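Local coordinates for protein sensory transduction histidine kinase, putative (Borrelia burgdorferi, PDB 5BWJ) that probably phosphorylates itself on histidine with ATP in a two-component phosphorelay, the chain here being its periplasmic sensor domain of Venus flytrap fold, at residues 29-32 and 33-37; 119-122 and 123-127. One frame throughout, in Å; residues are numbered along the deposited sequence.

In the fold
The chain starts with strand 6-13 and runs through the small hairpin of strands 21-22 and 28-29. Contact 1 follows at once, where 29-32 turns into helix 32-42. That helix packs on strands 6-13 and 45-52, so contact 1 ties the hairpin to the sheet. Contact 2 comes later, after strand 114-117, where helix 121-128 begins and leads on to strand 134-137. Each contact is a local helix start, closing no long loop. The two are in series, neither nested nor crossing. They lie on opposite sides of the chain's centre. The centres of contact 1 and contact 2 are about 28 Å apart. The nearest atoms of contact 1 and contact 2 are about 16 Å apart.

Contact 1: 29-32 and 33-37; sequences EGLI and FSILD
Ile32 and Phe33 meet at the N-terminal end of helix 32-42, in the periplasmic sensor domain of Venus flytrap fold. The Ile32 side chain divides at CB, which lies against Phe33 N. One branch, CG2, sits 3.8 Å from the centroid of the Phe33 ring, only 3° off the ring normal, a CH-pi contact over the face. The other branch is anti to the backbone N (chi1 -170°). Its CG1 meets Leu36 CD1 at 4.0 Å, and its tip CD1 reaches Ile35 CD1 at 4.3 Å. Beyond the segments, Phe19 and Leu12 also pack on Ile32. Gly30 N and a water lie at the Phe33 ring edge. That water donates to Gly30 O and accepts from Ser34 N, joining the loop to the first turn. The helix is opened by the bond from Ile35 N to Leu31 O (3.3 Å), and Leu36 N to Ile32 O (2.8 Å) is the next. Glu29, a magnesium ligand in a structure of this protein, here accepts through OE2 from Ile176 N of the second subunit. Leu31 and Ile35 run alongside each other, and Ile35 CG1 lies 3.4 Å from Leu31 O.

Contact 2: 119-122 and 123-127; sequences NTIY and EDILR
Helix 121-128 is the helix of a beta-alpha-beta unit between parallel strands 114-117 and 134-137, and this contact forms its N-terminal turn. Thr120 is the N-cap. At chi1 66° its hydroxyl is tucked in beside both the backbone N and the carbonyl carbon, facing the N-H groups of the first turn. There OG1 accepts a weak bond from Glu123 N at 3.3 Å and another weak one from Tyr122 N. OG1 is also hydrogen-bonded to Ile117 O of the preceding strand.

Glu123 reaches back past the cap. Its side chain is extended, with CG anti to the backbone N (chi1 -178°), and it runs back beside Asn119. The carboxylate joins two partners through different oxygens. Asn119 N donates to Glu123 OE1 at 2.6 Å, a short bond that meets the oxygen nearly along its C-O axis. NE and NH2 of Arg127 both bond to OE2, in a salt bridge. Arg127 NH2 donates to the anti lone pair of Glu123 OE2 at 2.7 Å. Arg127 NE is 3.1 Å from Glu123 OE2, 34° out of the carboxylate plane. OE2 lies close to the guanidinium plane for both. These bonds hold the carboxylate at both oxygens and would limit its rotation.

Asp124 OD2 accepts from Val73 N, outside the helix. On another side of the helix, Ile121 CG2 lies 3.9 Å above the Tyr122 ring, over its centre. Ile121 CG1 meets Ile125 CD1 at 4.4 Å, and all three residues pack on Ile185 of strand 184-192. The backbone bond from Ile125 N to Ile121 O continues the helix. The arrangement is that of a threonine N-cap at the start of a beta-alpha-beta crossover helix.

Contact 1: 29-32 and 33-37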
loop_
_atom_site.group_PDB
_atom_site.type_symbol
_atom_site.label_atom_id
_atom_site.label_comp_id
_atom_site.label_asym_id
_atom_site.label_seq_id
_atom_site.Cartn_x
_atom_site.Cartn_y
_atom_site.Cartn_z
ATOM N N GLU B 29 -2.304 -14.728 5.789
ATOM C CA GLU B 29 -3.399 -13.785 5.940
ATOM C C GLU B 29 -3.453 -12.889 4.709
ATOM O O GLU B 29 -2.441 -12.688 4.043
ATOM C CB GLU B 29 -3.214 -12.956 7.211
ATOM C CG GLU B 29 -4.331 -11.963 7.474
ATOM C CD GLU B 29 -4.843 -12.026 8.894
ATOM O OE1 GLU B 29 -4.026 -12.198 9.824
ATOM O OE2 GLU B 29 -6.071 -11.913 9.079
ATOM N N GLY B 30 -4.631 -12.354 4.401
ATOM C CA GLY B 30 -4.768 -11.452 3.273
ATOM C C GLY B 30 -6.179 -11.364 2.732
ATOM O O GLY B 30 -7.066 -12.113 3.144
ATOM N N LEU B 31 -6.376 -10.445 1.791
ATOM C CA LEU B 31 -7.691 -10.185 1.218
ATOM C C LEU B 31 -7.835 -10.752 -0.195
ATOM O O LEU B 31 -8.914 -10.680 -0.784
ATOM C CB LEU B 31 -7.965 -8.676 1.204
ATOM C CG LEU B 31 -6.929 -7.785 0.511
ATOM C CD1 LEU B 31 -7.230 -7.634 -0.967
ATOM C CD2 LEU B 31 -6.864 -6.425 1.182
ATOM N N ILE B 32 -6.755 -11.309 -0.739
ATOM C CA ILE B 32 -6.775 -11.821 -2.109
ATOM C C ILE B 32 -7.749 -12.987 -2.246
ATOM O O ILE B 32 -8.356 -13.181 -3.298
ATOM C CB ILE B 32 -5.368 -12.283 -2.574
ATOM C CG1 ILE B 32 -5.353 -12.571 -4.081
ATOM C CG2 ILE B 32 -4.919 -13.531 -1.815
ATOM C CD1 ILE B 32 -5.547 -11.351 -4.957
ATOM N N PHE B 33 -7.892 -13.757 -1.172
ATOM C CA PHE B 33 -8.742 -14.940 -1.184
ATOM C C PHE B 33 -10.201 -14.539 -1.377
ATOM O O PHE B 33 -10.952 -15.209 -2.085
ATOM C CB PHE B 33 -8.560 -15.736 0.110
ATOM C CG PHE B 33 -7.122 -15.908 0.510
ATOM C CD1 PHE B 33 -6.322 -16.848 -0.119
ATOM C CD2 PHE B 33 -6.566 -15.118 1.504
ATOM C CE1 PHE B 33 -4.995 -17.002 0.240
ATOM C CE2 PHE B 33 -5.240 -15.268 1.868
ATOM C CZ PHE B 33 -4.454 -16.212 1.234
ATOM N N SER B 34 -10.587 -13.433 -0.748
ATOM C CA SER B 34 -11.922 -12.871 -0.917
ATOM C C SER B 34 -12.146 -12.410 -2.356
ATOM O O SER B 34 -13.211 -12.634 -2.930
ATOM C CB SER B 34 -12.131 -11.701 0.046
ATOM O OG SER B 34 -13.372 -11.059 -0.192
ATOM N N ILE B 35 -11.135 -11.763 -2.930
ATOM C CA ILE B 35 -11.214 -11.276 -4.302
ATOM C C ILE B 35 -11.340 -12.427 -5.296
ATOM O O ILE B 35 -12.134 -12.361 -6.234
ATOM C CB ILE B 35 -9.976 -10.434 -4.677
ATOM C CG1 ILE B 35 -9.842 -9.233 -3.740
ATOM C CG2 ILE B 35 -10.069 -9.953 -6.128
ATOM C CD1 ILE B 35 -8.529 -8.492 -3.883
ATOM N N LEU B 36 -10.544 -13.472 -5.096
ATOM C CA LEU B 36 -10.529 -14.609 -6.010
ATOM C C LEU B 36 -11.851 -15.373 -5.992
ATOM O O LEU B 36 -12.303 -15.857 -7.028
ATOM C CB LEU B 36 -9.374 -15.553 -5.668
ATOM C CG LEU B 36 -7.968 -15.032 -5.984
ATOM C CD1 LEU B 36 -6.908 -15.959 -5.408
ATOM C CD2 LEU B 36 -7.767 -14.872 -7.483
ATOM N N ASP B 37 -12.468 -15.482 -4.818
ATOM C CA ASP B 37 -13.778 -16.113 -4.705
ATOM C C ASP B 37 -14.830 -15.318 -5.475
ATOM O O ASP B 37 -15.733 -15.895 -6.077
ATOM C CB ASP B 37 -14.191 -16.248 -3.237
ATOM C CG ASP B 37 -13.421 -17.337 -2.507
ATOM O OD1 ASP B 37 -12.995 -18.314 -3.157
ATOM O OD2 ASP B 37 -13.245 -17.218 -1.276
HETATM O O HOH W 1 -9.569 -12.872 1.980
#

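Contact 2: 119-122 and 123-127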
loop_
_atom_site.group_PDB
_atom_site.type_symbol
_atom_site.label_atom_id
_atom_site.label_comp_id
_atom_site.label_asym_id
_atom_site.label_seq_id
_atom_site.Cartn_x
_atom_site.Cartn_y
_atom_site.Cartn_z
ATOM N N ASN B 119 15.086 -11.734 -10.261
ATOM C CA ASN B 119 14.035 -11.779 -11.276
ATOM C C ASN B 119 12.836 -10.895 -10.938
ATOM O O ASN B 119 11.689 -11.280 -11.168
ATOM C CB ASN B 119 13.571 -13.223 -11.488
ATOM C CG ASN B 119 14.695 -14.134 -11.934
ATOM O OD1 ASN B 119 15.660 -13.687 -12.553
ATOM N ND2 ASN B 119 14.577 -15.418 -11.621
ATOM N N THR B 120 13.110 -9.714 -10.394
ATOM C CA THR B 120 12.076 -8.713 -10.146
ATOM C C THR B 120 12.421 -7.433 -10.889
ATOM O O THR B 120 13.543 -7.270 -11.370
ATOM C CB THR B 120 11.923 -8.395 -8.646
ATOM O OG1 THR B 120 13.119 -7.770 -8.163
ATOM C CG2 THR B 120 11.648 -9.662 -7.851
ATOM N N ILE B 121 11.457 -6.524 -10.985
ATOM C CA ILE B 121 11.712 -5.230 -11.600
ATOM C C ILE B 121 12.777 -4.496 -10.794
ATOM O O ILE B 121 13.540 -3.696 -11.333
ATOM C CB ILE B 121 10.436 -4.370 -11.688
ATOM C CG1 ILE B 121 10.712 -3.096 -12.492
ATOM C CG2 ILE B 121 9.908 -4.036 -10.296
ATOM C CD1 ILE B 121 9.461 -2.350 -12.903
ATOM N N TYR B 122 12.831 -4.791 -9.500
ATOM C CA TYR B 122 13.769 -4.133 -8.604
ATOM C C TYR B 122 15.208 -4.507 -8.941
ATOM O O TYR B 122 16.114 -3.689 -8.795
ATOM C CB TYR B 122 13.446 -4.489 -7.152
ATOM C CG TYR B 122 12.029 -4.136 -6.761
ATOM C CD1 TYR B 122 11.656 -2.815 -6.555
ATOM C CD2 TYR B 122 11.061 -5.121 -6.607
ATOM C CE1 TYR B 122 10.363 -2.482 -6.203
ATOM C CE2 TYR B 122 9.760 -4.796 -6.255
ATOM C CZ TYR B 122 9.419 -3.473 -6.054
ATOM O OH TYR B 122 8.131 -3.135 -5.703
ATOM N N GLU B 123 15.417 -5.739 -9.398
ATOM C CA GLU B 123 16.747 -6.166 -9.815
ATOM C C GLU B 123 17.186 -5.373 -11.039
ATOM O O GLU B 123 18.315 -4.891 -11.102
ATOM C CB GLU B 123 16.781 -7.665 -10.122
ATOM C CG GLU B 123 18.170 -8.169 -10.512
ATOM C CD GLU B 123 18.175 -9.616 -10.965
ATOM O OE1 GLU B 123 17.093 -10.238 -11.002
ATOM O OE2 GLU B 123 19.266 -10.132 -11.288
ATOM N N ASP B 124 16.286 -5.241 -12.010
ATOM C CA ASP B 124 16.588 -4.515 -13.239
ATOM C C ASP B 124 16.982 -3.070 -12.955
ATOM O O ASP B 124 17.909 -2.544 -13.570
ATOM C CB ASP B 124 15.389 -4.548 -14.192
ATOM C CG ASP B 124 15.178 -5.912 -14.820
ATOM O OD1 ASP B 124 16.126 -6.724 -14.820
ATOM O OD2 ASP B 124 14.065 -6.168 -15.321
ATOM N N ILE B 125 16.283 -2.436 -12.018
ATOM C CA ILE B 125 16.554 -1.042 -11.674
ATOM C C ILE B 125 17.996 -0.878 -11.199
ATOM O O ILE B 125 18.692 0.044 -11.621
ATOM C CB ILE B 125 15.581 -0.530 -10.587
ATOM C CG1 ILE B 125 14.155 -0.485 -11.140
ATOM C CG2 ILE B 125 15.974 0.868 -10.105
ATOM C CD1 ILE B 125 13.086 -0.301 -10.083
ATOM N N LEU B 126 18.445 -1.780 -10.333
ATOM C CA LEU B 126 19.797 -1.700 -9.790
ATOM C C LEU B 126 20.855 -1.964 -10.862
ATOM O O LEU B 126 21.965 -1.437 -10.785
ATOM C CB LEU B 126 19.968 -2.693 -8.635
ATOM C CG LEU B 126 19.041 -2.507 -7.432
ATOM C CD1 LEU B 126 19.341 -3.550 -6.364
ATOM C CD2 LEU B 126 19.152 -1.105 -6.851
ATOM N N ARG B 127 20.513 -2.772 -11.860
ATOM C CA ARG B 127 21.446 -3.073 -12.942
ATOM C C ARG B 127 21.513 -1.922 -13.942
ATOM O O ARG B 127 22.552 -1.683 -14.555
ATOM C CB ARG B 127 21.052 -4.370 -13.651
ATOM C CG ARG B 127 21.154 -5.600 -12.764
ATOM C CD ARG B 127 21.115 -6.890 -13.565
ATOM N NE ARG B 127 21.029 -8.060 -12.694
ATOM C CZ ARG B 127 22.041 -8.537 -11.973
ATOM N NH1 ARG B 127 23.228 -7.945 -12.009
ATOM N NH2 ARG B 127 21.864 -9.606 -11.210
#